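Local coordinates for triacylglycerol lipase (Clostridium botulinum, PDB 5AH1), which hydrolyses ester bonds of triacylglycerols and also of synthetic polyesters, as a zinc-binding lipase with an alpha/beta-hydrolase fold, at residues 120-125 against 129-134; 159-164 against 270-275; 176-181 against 186-191. One frame throughout, in Å; residues are numbered along the deposited sequence.

Interaction 1: 120-125 against 129-134; sequences ATVGPV and WDRACE. With ZN (zinc ion), chain B.
Val122 and Arg131 are the residues of closest backbone approach, their CA atoms 5.5 Å apart, where the loop 120-125 runs past one side of the helix 129-134. Two hydrogen bonds grip the peptide units of Gly123, one to each of two helix side chains. Gly123 N donates to Glu134 OE1 at 2.7 Å, and the oxygen is met nearly along its C-O axis. The Glu134 chain is extended beyond CG (chi2 158°), which carries the carboxylate out to the loop. Its other oxygen, OE2, is hydrogen-bonded to Tyr146 OH, so both ends of the carboxylate are held. Arg131 NH1 donates to Gly123 O at 2.8 Å, from a position tilted out of the carbonyl plane. A bend at chi3 (46°) brings NH1 to this oxygen. The loop belongs to the strand-to-helix connection of an alpha/beta-hydrolase fold, between edge strand 117-120 of the parallel sheet and helix 128-140. Val122 packs against the same side chains. Its CG2 lies over the centre of one guanidinium face, 3.8 Å from Arg131 CZ. Its CG1 rests against the helix backbone, 3.5 Å from Arg131 O. NH1 has a second acceptor in Gly85 O, NH2 bonds to His84 O and NE to Thr187. All three nitrogens of the buried guanidinium are thus engaged, which fixes its rotation. One residue earlier on the helix, Asp130 turns to the zinc ion, with OD1 1.9 Å from the metal. His150, His156 and Asp302 complete the zinc site.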
loop_
_atom_site.group_PDB
_atom_site.type_symbol
_atom_site.label_atom_id
_atom_site.label_comp_id
_atom_site.label_asym_id
_atom_site.label_seq_id
_atom_site.Cartn_x
_atom_site.Cartn_y
_atom_site.Cartn_z
ATOM N N ALA A 120 10.704 -4.244 -0.076
ATOM C CA ALA A 120 10.438 -4.612 -1.464
ATOM C C ALA A 120 9.902 -3.417 -2.223
ATOM O O ALA A 120 9.164 -2.602 -1.670
ATOM C CB ALA A 120 9.468 -5.762 -1.535
ATOM N N THR A 121 10.231 -3.346 -3.508
ATOM C CA THR A 121 9.798 -2.237 -4.345
ATOM C C THR A 121 9.115 -2.790 -5.589
ATOM O O THR A 121 9.657 -3.680 -6.253
ATOM C CB THR A 121 10.979 -1.320 -4.656
ATOM O OG1 THR A 121 11.440 -0.796 -3.395
ATOM C CG2 THR A 121 10.572 -0.189 -5.582
ATOM N N VAL A 122 7.913 -2.290 -5.865
ATOM C CA VAL A 122 7.083 -2.750 -6.966
ATOM C C VAL A 122 6.554 -1.549 -7.764
ATOM O O VAL A 122 6.853 -0.405 -7.425
ATOM C CB VAL A 122 5.933 -3.650 -6.446
ATOM C CG1 VAL A 122 6.503 -4.876 -5.713
ATOM C CG2 VAL A 122 4.979 -2.873 -5.534
ATOM N N GLY A 123 5.788 -1.793 -8.832
ATOM C CA GLY A 123 5.356 -0.710 -9.686
ATOM C C GLY A 123 4.502 0.290 -8.918
ATOM O O GLY A 123 3.534 -0.109 -8.246
ATOM N N PRO A 124 4.837 1.586 -8.998
ATOM C CA PRO A 124 4.092 2.579 -8.218
ATOM C C PRO A 124 2.643 2.786 -8.688
ATOM O O PRO A 124 1.811 3.237 -7.893
ATOM C CB PRO A 124 4.920 3.856 -8.385
ATOM C CG PRO A 124 5.673 3.654 -9.653
ATOM C CD PRO A 124 5.987 2.191 -9.693
ATOM N N VAL A 125 2.343 2.525 -9.960
ATOM C CA VAL A 125 1.002 2.777 -10.478
ATOM C C VAL A 125 0.413 1.594 -11.244
ATOM O O VAL A 125 -0.585 1.735 -11.940
ATOM C CB VAL A 125 1.006 4.047 -11.374
ATOM C CG1 VAL A 125 1.442 5.283 -10.576
ATOM C CG2 VAL A 125 1.899 3.881 -12.605
ATOM N N TRP A 129 -2.327 -7.186 -9.273
ATOM C CA TRP A 129 -1.791 -8.412 -9.859
ATOM C C TRP A 129 -0.339 -8.198 -10.294
ATOM O O TRP A 129 0.569 -8.973 -9.949
ATOM C CB TRP A 129 -2.623 -8.825 -11.063
ATOM C CG TRP A 129 -2.084 -10.025 -11.806
ATOM C CD1 TRP A 129 -1.050 -10.039 -12.722
ATOM C CD2 TRP A 129 -2.549 -11.386 -11.718
ATOM N NE1 TRP A 129 -0.858 -11.311 -13.191
ATOM C CE2 TRP A 129 -1.764 -12.152 -12.600
ATOM C CE3 TRP A 129 -3.552 -12.034 -10.967
ATOM C CZ2 TRP A 129 -1.978 -13.517 -12.793
ATOM C CZ3 TRP A 129 -3.747 -13.380 -11.155
ATOM C CH2 TRP A 129 -2.961 -14.111 -12.046
ATOM N N ASP A 130 -0.103 -7.131 -11.060
ATOM C CA ASP A 130 1.238 -6.900 -11.583
ATOM C C ASP A 130 2.214 -6.690 -10.419
ATOM O O ASP A 130 3.319 -7.227 -10.416
ATOM C CB ASP A 130 1.279 -5.692 -12.524
ATOM C CG ASP A 130 0.548 -5.916 -13.871
ATOM O OD1 ASP A 130 -0.101 -6.974 -14.088
ATOM O OD2 ASP A 130 0.648 -5.004 -14.729
ATOM N N ARG A 131 1.799 -5.892 -9.445
ATOM C CA ARG A 131 2.619 -5.646 -8.264
ATOM C C ARG A 131 2.913 -6.905 -7.457
ATOM O O ARG A 131 3.997 -7.048 -6.921
ATOM C CB ARG A 131 1.966 -4.561 -7.415
ATOM C CG ARG A 131 2.043 -3.161 -8.085
ATOM C CD ARG A 131 1.105 -2.167 -7.436
ATOM N NE ARG A 131 1.141 -2.175 -5.971
ATOM C CZ ARG A 131 1.619 -1.199 -5.203
ATOM N NH1 ARG A 131 2.293 -0.161 -5.702
ATOM N NH2 ARG A 131 1.478 -1.309 -3.892
ATOM N N ALA A 132 1.948 -7.806 -7.364
ATOM C CA ALA A 132 2.172 -9.068 -6.672
ATOM C C ALA A 132 3.206 -9.942 -7.395
ATOM O O ALA A 132 4.057 -10.557 -6.753
ATOM C CB ALA A 132 0.869 -9.814 -6.472
ATOM N N CYS A 133 3.131 -9.994 -8.725
ATOM C CA CYS A 133 4.114 -10.727 -9.503
ATOM C C CYS A 133 5.491 -10.110 -9.336
ATOM O O CYS A 133 6.492 -10.814 -9.245
ATOM C CB CYS A 133 3.729 -10.735 -10.984
ATOM S SG CYS A 133 2.171 -11.612 -11.361
ATOM N N GLU A 134 5.543 -8.782 -9.315
ATOM C CA GLU A 134 6.799 -8.073 -9.089
ATOM C C GLU A 134 7.330 -8.352 -7.684
ATOM O O GLU A 134 8.532 -8.552 -7.507
ATOM C CB GLU A 134 6.603 -6.587 -9.340
ATOM C CG GLU A 134 6.290 -6.304 -10.812
ATOM C CD GLU A 134 5.589 -4.986 -11.044
ATOM O OE1 GLU A 134 5.418 -4.191 -10.099
ATOM O OE2 GLU A 134 5.208 -4.730 -12.210
HETATM ZN ZN ZN B . -1.030 -6.852 -15.784
#

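Interaction 2: 159-164 against 270-275; sequences YGRTYP and KLDQWG
Lys270 meets Arg161 with the base of its side chain. Its CG sits over one face of the Arg161 guanidinium, offset toward the rim, 3.8 Å from Arg161 NH2. Its NZ forms a salt bridge with Glu93. Lys270 O receives a hydrogen bond from a water 3.2 Å away, which accepts a weak bond from Arg161 NE at 3.0 Å. Asp272 opens the 3-10 turn 272-274 and supplies the charge partner. The Arg161 chain is bent at chi3 (62°), which brings NH2 to this carboxylate. Arg161 NH2 donates to Asp272 OD1 in a nearly straight bond (2.9 Å, 168°). OD1 lies in the guanidinium plane and is met on its syn side, although the two group planes are 61° apart. Asp272 OD2 stays 3.6 Å from Arg161 NH2 and 3.8 Å from Arg161 NE, so the salt bridge runs through a single N-H. Gln273 turns its amide to Asp130, and Trp274 meets His156 edge-to-face; both partners are zinc ligands. This ties strand 159-163, paired with strand 142-145 in a two-stranded antiparallel sheet, to the loop beside the zinc site. Asp268 also forms a salt bridge with Arg161 NH2, so two carboxylates share one nitrogen and probably stabilise the guanidinium charge.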
loop_
_atom_site.group_PDB
_atom_site.type_symbol
_atom_site.label_atom_id
_atom_site.label_comp_id
_atom_site.label_asym_id
_atom_site.label_seq_id
_atom_site.Cartn_x
_atom_site.Cartn_y
_atom_site.Cartn_z
ATOM N N TYR A 159 6.856 -10.903 -19.547
ATOM C CA TYR A 159 8.051 -10.753 -18.711
ATOM C C TYR A 159 8.373 -9.305 -18.476
ATOM O O TYR A 159 8.272 -8.482 -19.385
ATOM C CB TYR A 159 9.250 -11.478 -19.329
ATOM C CG TYR A 159 9.010 -12.951 -19.471
ATOM C CD1 TYR A 159 9.075 -13.789 -18.367
ATOM C CD2 TYR A 159 8.675 -13.498 -20.686
ATOM C CE1 TYR A 159 8.821 -15.142 -18.490
ATOM C CE2 TYR A 159 8.421 -14.841 -20.827
ATOM C CZ TYR A 159 8.496 -15.668 -19.716
ATOM O OH TYR A 159 8.255 -17.029 -19.798
ATOM N N GLY A 160 8.814 -9.021 -17.267
ATOM C CA GLY A 160 9.144 -7.677 -16.854
ATOM C C GLY A 160 10.611 -7.547 -16.522
ATOM O O GLY A 160 11.465 -8.142 -17.185
ATOM N N ARG A 161 10.919 -6.776 -15.493
ATOM C CA ARG A 161 12.304 -6.541 -15.146
ATOM C C ARG A 161 12.846 -7.676 -14.278
ATOM O O ARG A 161 12.127 -8.623 -13.937
ATOM C CB ARG A 161 12.484 -5.154 -14.535
ATOM C CG ARG A 161 11.821 -4.922 -13.227
ATOM C CD ARG A 161 12.182 -3.529 -12.692
ATOM N NE ARG A 161 11.728 -2.441 -13.557
ATOM C CZ ARG A 161 12.167 -1.183 -13.491
ATOM N NH1 ARG A 161 13.077 -0.823 -12.598
ATOM N NH2 ARG A 161 11.692 -0.273 -14.323
ATOM N N THR A 162 14.135 -7.601 -13.996
ATOM C CA THR A 162 14.845 -8.656 -13.292
ATOM C C THR A 162 15.424 -8.133 -11.985
ATOM O O THR A 162 15.987 -7.038 -11.955
ATOM C CB THR A 162 15.974 -9.205 -14.195
ATOM O OG1 THR A 162 15.396 -9.728 -15.394
ATOM C CG2 THR A 162 16.772 -10.300 -13.499
ATOM N N TYR A 163 15.261 -8.920 -10.918
ATOM C CA TYR A 163 15.694 -8.545 -9.577
ATOM C C TYR A 163 16.625 -9.581 -8.980
ATOM O O TYR A 163 16.532 -10.765 -9.308
ATOM C CB TYR A 163 14.488 -8.432 -8.658
ATOM C CG TYR A 163 13.525 -7.354 -9.055
ATOM C CD1 TYR A 163 13.876 -6.016 -8.960
ATOM C CD2 TYR A 163 12.246 -7.669 -9.488
ATOM C CE1 TYR A 163 12.990 -5.023 -9.314
ATOM C CE2 TYR A 163 11.355 -6.689 -9.826
ATOM C CZ TYR A 163 11.732 -5.373 -9.741
ATOM O OH TYR A 163 10.816 -4.411 -10.077
ATOM N N PRO A 164 17.516 -9.149 -8.078
ATOM C CA PRO A 164 18.435 -10.111 -7.453
ATOM C C PRO A 164 17.786 -11.024 -6.395
ATOM O O PRO A 164 18.213 -12.167 -6.233
ATOM C CB PRO A 164 19.520 -9.211 -6.840
ATOM C CG PRO A 164 18.843 -7.902 -6.609
ATOM C CD PRO A 164 17.852 -7.757 -7.738
ATOM N N LYS A 270 8.258 2.415 -13.761
ATOM C CA LYS A 270 8.317 0.954 -13.873
ATOM C C LYS A 270 7.170 0.361 -14.690
ATOM O O LYS A 270 6.695 -0.736 -14.402
ATOM C CB LYS A 270 8.398 0.315 -12.477
ATOM C CG LYS A 270 9.428 0.994 -11.579
ATOM C CD LYS A 270 9.689 0.278 -10.243
ATOM C CE LYS A 270 10.730 1.026 -9.430
ATOM N NZ LYS A 270 10.281 2.352 -8.974
ATOM N N LEU A 271 6.791 1.052 -15.766
ATOM C CA LEU A 271 5.731 0.591 -16.662
ATOM C C LEU A 271 6.305 -0.144 -17.884
ATOM O O LEU A 271 5.736 -0.089 -18.969
ATOM C CB LEU A 271 4.845 1.781 -17.066
ATOM C CG LEU A 271 4.007 2.312 -15.891
ATOM C CD1 LEU A 271 3.458 3.685 -16.207
ATOM C CD2 LEU A 271 2.884 1.358 -15.508
ATOM N N ASP A 272 7.410 -0.846 -17.672
ATOM C CA ASP A 272 8.085 -1.625 -18.704
ATOM C C ASP A 272 7.122 -2.538 -19.464
ATOM O O ASP A 272 7.232 -2.692 -20.683
ATOM C CB ASP A 272 9.178 -2.514 -18.095
ATOM C CG ASP A 272 10.210 -1.751 -17.288
ATOM O OD1 ASP A 272 9.861 -0.792 -16.573
ATOM O OD2 ASP A 272 11.389 -2.154 -17.357
ATOM N N GLN A 273 6.196 -3.159 -18.740
ATOM C CA GLN A 273 5.351 -4.193 -19.327
ATOM C C GLN A 273 4.390 -3.628 -20.359
ATOM O O GLN A 273 3.933 -4.348 -21.228
ATOM C CB GLN A 273 4.614 -5.011 -18.252
ATOM C CG GLN A 273 3.406 -4.343 -17.593
ATOM C CD GLN A 273 3.779 -3.399 -16.477
ATOM O OE1 GLN A 273 4.760 -2.655 -16.556
ATOM N NE2 GLN A 273 2.989 -3.422 -15.416
ATOM N N TRP A 274 4.100 -2.334 -20.220
ATOM C CA TRP A 274 3.221 -1.601 -21.117
ATOM C C TRP A 274 3.957 -0.895 -22.248
ATOM O O TRP A 274 3.343 -0.159 -23.000
ATOM C CB TRP A 274 2.422 -0.561 -20.326
ATOM C CG TRP A 274 1.449 -1.153 -19.341
ATOM C CD1 TRP A 274 1.560 -1.176 -17.979
ATOM C CD2 TRP A 274 0.216 -1.808 -19.650
ATOM N NE1 TRP A 274 0.477 -1.802 -17.416
ATOM C CE2 TRP A 274 -0.376 -2.182 -18.422
ATOM C CE3 TRP A 274 -0.458 -2.093 -20.843
ATOM C CZ2 TRP A 274 -1.587 -2.847 -18.358
ATOM C CZ3 TRP A 274 -1.665 -2.744 -20.775
ATOM C CH2 TRP A 274 -2.230 -3.106 -19.534
ATOM N N GLY A 275 5.261 -1.112 -22.379
ATOM C CA GLY A 275 6.034 -0.427 -23.400
ATOM C C GLY A 275 6.226 1.037 -23.064
ATOM O O GLY A 275 6.430 1.850 -23.967
HETATM O O HOH W 1 8.796 -3.023 -13.687
#

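Interaction 3: 176-181 against 186-191; sequences IHLIGH and QTIRTL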
loop_
_atom_site.group_PDB
_atom_site.type_symbol
_atom_site.label_atom_id
_atom_site.label_comp_id
_atom_site.label_asym_id
_atom_site.label_seq_id
_atom_site.Cartn_x
_atom_site.Cartn_y
_atom_site.Cartn_z
ATOM N N ILE A 176 7.784 -15.278 6.203
ATOM C CA ILE A 176 7.949 -13.855 6.440
ATOM C C ILE A 176 6.664 -13.219 6.962
ATOM O O ILE A 176 5.579 -13.783 6.839
ATOM C CB ILE A 176 8.381 -13.109 5.140
ATOM C CG1 ILE A 176 7.269 -13.157 4.074
ATOM C CG2 ILE A 176 9.681 -13.694 4.613
ATOM C CD1 ILE A 176 7.584 -12.320 2.822
ATOM N N HIS A 177 6.812 -12.027 7.528
ATOM C CA HIS A 177 5.712 -11.143 7.872
ATOM C C HIS A 177 5.669 -10.067 6.793
ATOM O O HIS A 177 6.667 -9.378 6.590
ATOM C CB HIS A 177 5.942 -10.437 9.195
ATOM C CG HIS A 177 6.079 -11.351 10.364
ATOM N ND1 HIS A 177 5.007 -12.032 10.902
ATOM C CD2 HIS A 177 7.161 -11.694 11.102
ATOM C CE1 HIS A 177 5.428 -12.742 11.934
ATOM N NE2 HIS A 177 6.728 -12.561 12.074
ATOM N N LEU A 178 4.534 -9.907 6.115
ATOM C CA LEU A 178 4.389 -8.840 5.136
ATOM C C LEU A 178 3.671 -7.665 5.766
ATOM O O LEU A 178 2.635 -7.839 6.416
ATOM C CB LEU A 178 3.589 -9.316 3.923
ATOM C CG LEU A 178 4.375 -10.197 2.953
ATOM C CD1 LEU A 178 3.421 -10.921 2.006
ATOM C CD2 LEU A 178 5.379 -9.375 2.168
ATOM N N ILE A 179 4.215 -6.472 5.567
ATOM C CA ILE A 179 3.580 -5.238 6.011
ATOM C C ILE A 179 3.429 -4.319 4.816
ATOM O O ILE A 179 4.424 -3.982 4.174
ATOM C CB ILE A 179 4.397 -4.530 7.131
ATOM C CG1 ILE A 179 4.595 -5.454 8.338
ATOM C CG2 ILE A 179 3.718 -3.238 7.547
ATOM C CD1 ILE A 179 5.383 -4.860 9.509
ATOM N N GLY A 180 2.195 -3.914 4.547
ATOM C CA GLY A 180 1.899 -3.117 3.375
ATOM C C GLY A 180 1.116 -1.873 3.712
ATOM O O GLY A 180 0.078 -1.944 4.353
ATOM N N HIS A 181 1.607 -0.726 3.249
ATOM C CA HIS A 181 0.944 0.556 3.477
ATOM C C HIS A 181 0.151 0.928 2.240
ATOM O O HIS A 181 0.602 0.707 1.113
ATOM C CB HIS A 181 1.972 1.636 3.797
ATOM C CG HIS A 181 1.390 3.005 3.944
ATOM N ND1 HIS A 181 1.552 3.992 2.989
ATOM C CD2 HIS A 181 0.592 3.535 4.900
ATOM C CE1 HIS A 181 0.933 5.088 3.389
ATOM N NE2 HIS A 181 0.334 4.833 4.542
ATOM N N GLN A 186 -3.263 -4.190 -0.282
ATOM C CA GLN A 186 -3.928 -4.991 -1.302
ATOM C C GLN A 186 -2.933 -5.903 -1.994
ATOM O O GLN A 186 -3.222 -7.077 -2.261
ATOM C CB GLN A 186 -4.584 -4.104 -2.357
ATOM C CG GLN A 186 -5.794 -3.320 -1.923
ATOM C CD GLN A 186 -6.263 -2.444 -3.058
ATOM O OE1 GLN A 186 -5.478 -1.635 -3.592
ATOM N NE2 GLN A 186 -7.518 -2.622 -3.483
ATOM N N THR A 187 -1.752 -5.371 -2.304
ATOM C CA THR A 187 -0.738 -6.146 -3.017
ATOM C C THR A 187 -0.289 -7.359 -2.202
ATOM O O THR A 187 -0.132 -8.445 -2.752
ATOM C CB THR A 187 0.462 -5.270 -3.354
ATOM O OG1 THR A 187 0.036 -4.178 -4.186
ATOM C CG2 THR A 187 1.548 -6.068 -4.077
ATOM N N ILE A 188 -0.071 -7.197 -0.898
ATOM C CA ILE A 188 0.391 -8.331 -0.082
ATOM C C ILE A 188 -0.713 -9.356 0.157
ATOM O O ILE A 188 -0.443 -10.558 0.226
ATOM C CB ILE A 188 1.073 -7.894 1.263
ATOM C CG1 ILE A 188 0.112 -7.136 2.178
ATOM C CG2 ILE A 188 2.299 -7.050 0.937
ATOM C CD1 ILE A 188 0.689 -6.837 3.553
ATOM N N ARG A 189 -1.969 -8.906 0.219
ATOM C CA ARG A 189 -3.087 -9.850 0.272
ATOM C C ARG A 189 -3.089 -10.707 -0.978
ATOM O O ARG A 189 -3.318 -11.903 -0.940
ATOM C CB ARG A 189 -4.418 -9.126 0.410
ATOM C CG ARG A 189 -4.720 -8.518 1.789
ATOM C CD ARG A 189 -5.942 -7.606 1.751
ATOM N NE ARG A 189 -7.064 -8.279 1.093
ATOM C CZ ARG A 189 -7.931 -7.691 0.273
ATOM N NH1 ARG A 189 -7.923 -6.373 0.136
ATOM N NH2 ARG A 189 -8.825 -8.428 -0.355
ATOM N N THR A 190 -2.864 -10.055 -2.113
ATOM C CA THR A 190 -2.914 -10.689 -3.443
ATOM C C THR A 190 -1.772 -11.703 -3.591
ATOM O O THR A 190 -1.972 -12.829 -4.044
ATOM C CB THR A 190 -2.842 -9.636 -4.565
ATOM O OG1 THR A 190 -3.929 -8.723 -4.406
ATOM C CG2 THR A 190 -2.930 -10.253 -5.957
ATOM N N LEU A 191 -0.564 -11.325 -3.182
ATOM C CA LEU A 191 0.547 -12.266 -3.216
ATOM C C LEU A 191 0.246 -13.484 -2.349
ATOM O O LEU A 191 0.504 -14.619 -2.755
ATOM C CB LEU A 191 1.836 -11.600 -2.730
ATOM C CG LEU A 191 3.038 -12.546 -2.672
ATOM C CD1 LEU A 191 3.531 -12.885 -4.047
ATOM C CD2 LEU A 191 4.190 -11.969 -1.848
#
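Strand 176-181 and helix 186-191 run roughly antiparallel, at 145° between their directions, and their axes approach to 7.8 Å. The CA atoms of Gly180 and Ile188 are nearest, 6.4 Å apart. No hydrogen bond crosses between the segments, and the contact is made by aliphatic groups. Ile188 takes part in three of the four residue pairs. Its CG1 is tucked in among the main-chain N and C (chi1 62°), and its chain is extended from there (chi2 173°). This lays CD1 against the strand backbone, 3.4 Å from Gly180 N and 3.6 Å from Leu178 O. Gly180 has no side chain, and the methyl comes close to its main chain. The side chains of Leu178 and Ile188 lie alongside, pointing opposite ways. Leu178 CB lies 3.8 Å from Ile188 CD1, while Leu178 CD1 and CD2 pass along CB and CG2 of Ile188. Here an inner strand of the parallel sheet leads into helix 183-197, which packs back on it. The sequence Gly180-His181-Ser182-Met183-Gly184 at the turn fits the nucleophile elbow of the alpha/beta-hydrolase fold, in which the serine would be the nucleophile. Val224 and Val83, on the two neighbouring strands, also touch Ile188. Farther along the helix, Leu191 crosses Leu178 at about a right angle, with Leu191 CD2 4.1 Å from Leu178 CD1. Leu191 also rests on Leu135 and Tyr136 of helix 128-140. Within the helix, Gln186 O accepts from both Thr190 N and Thr190 OG1. One donor comes from above the carbonyl plane and the other from below, with OG1 at 2.8 Å.

Interaction 1 stands between the other two. Its helix touches interaction 2 where Asp130 OD2 and Gln273 NE2 lie 2.9 Å apart, a probable hydrogen bond. Gln273 is thus a second-shell partner of a zinc ligand. Loop residues join as well, with Val125 CG2 3.9 Å from Leu271 CD1. Toward interaction 3, Arg131 NE is 2.9 Å from Thr187 OG1, and Ala132 packs on Thr187, Thr190 and Leu191. Arg131 also touches the probable nucleophile elbow, so adjacent helix residues face the zinc and the elbow. Interactions 2 and 3 do not touch, their nearest atoms being about 11 Å apart.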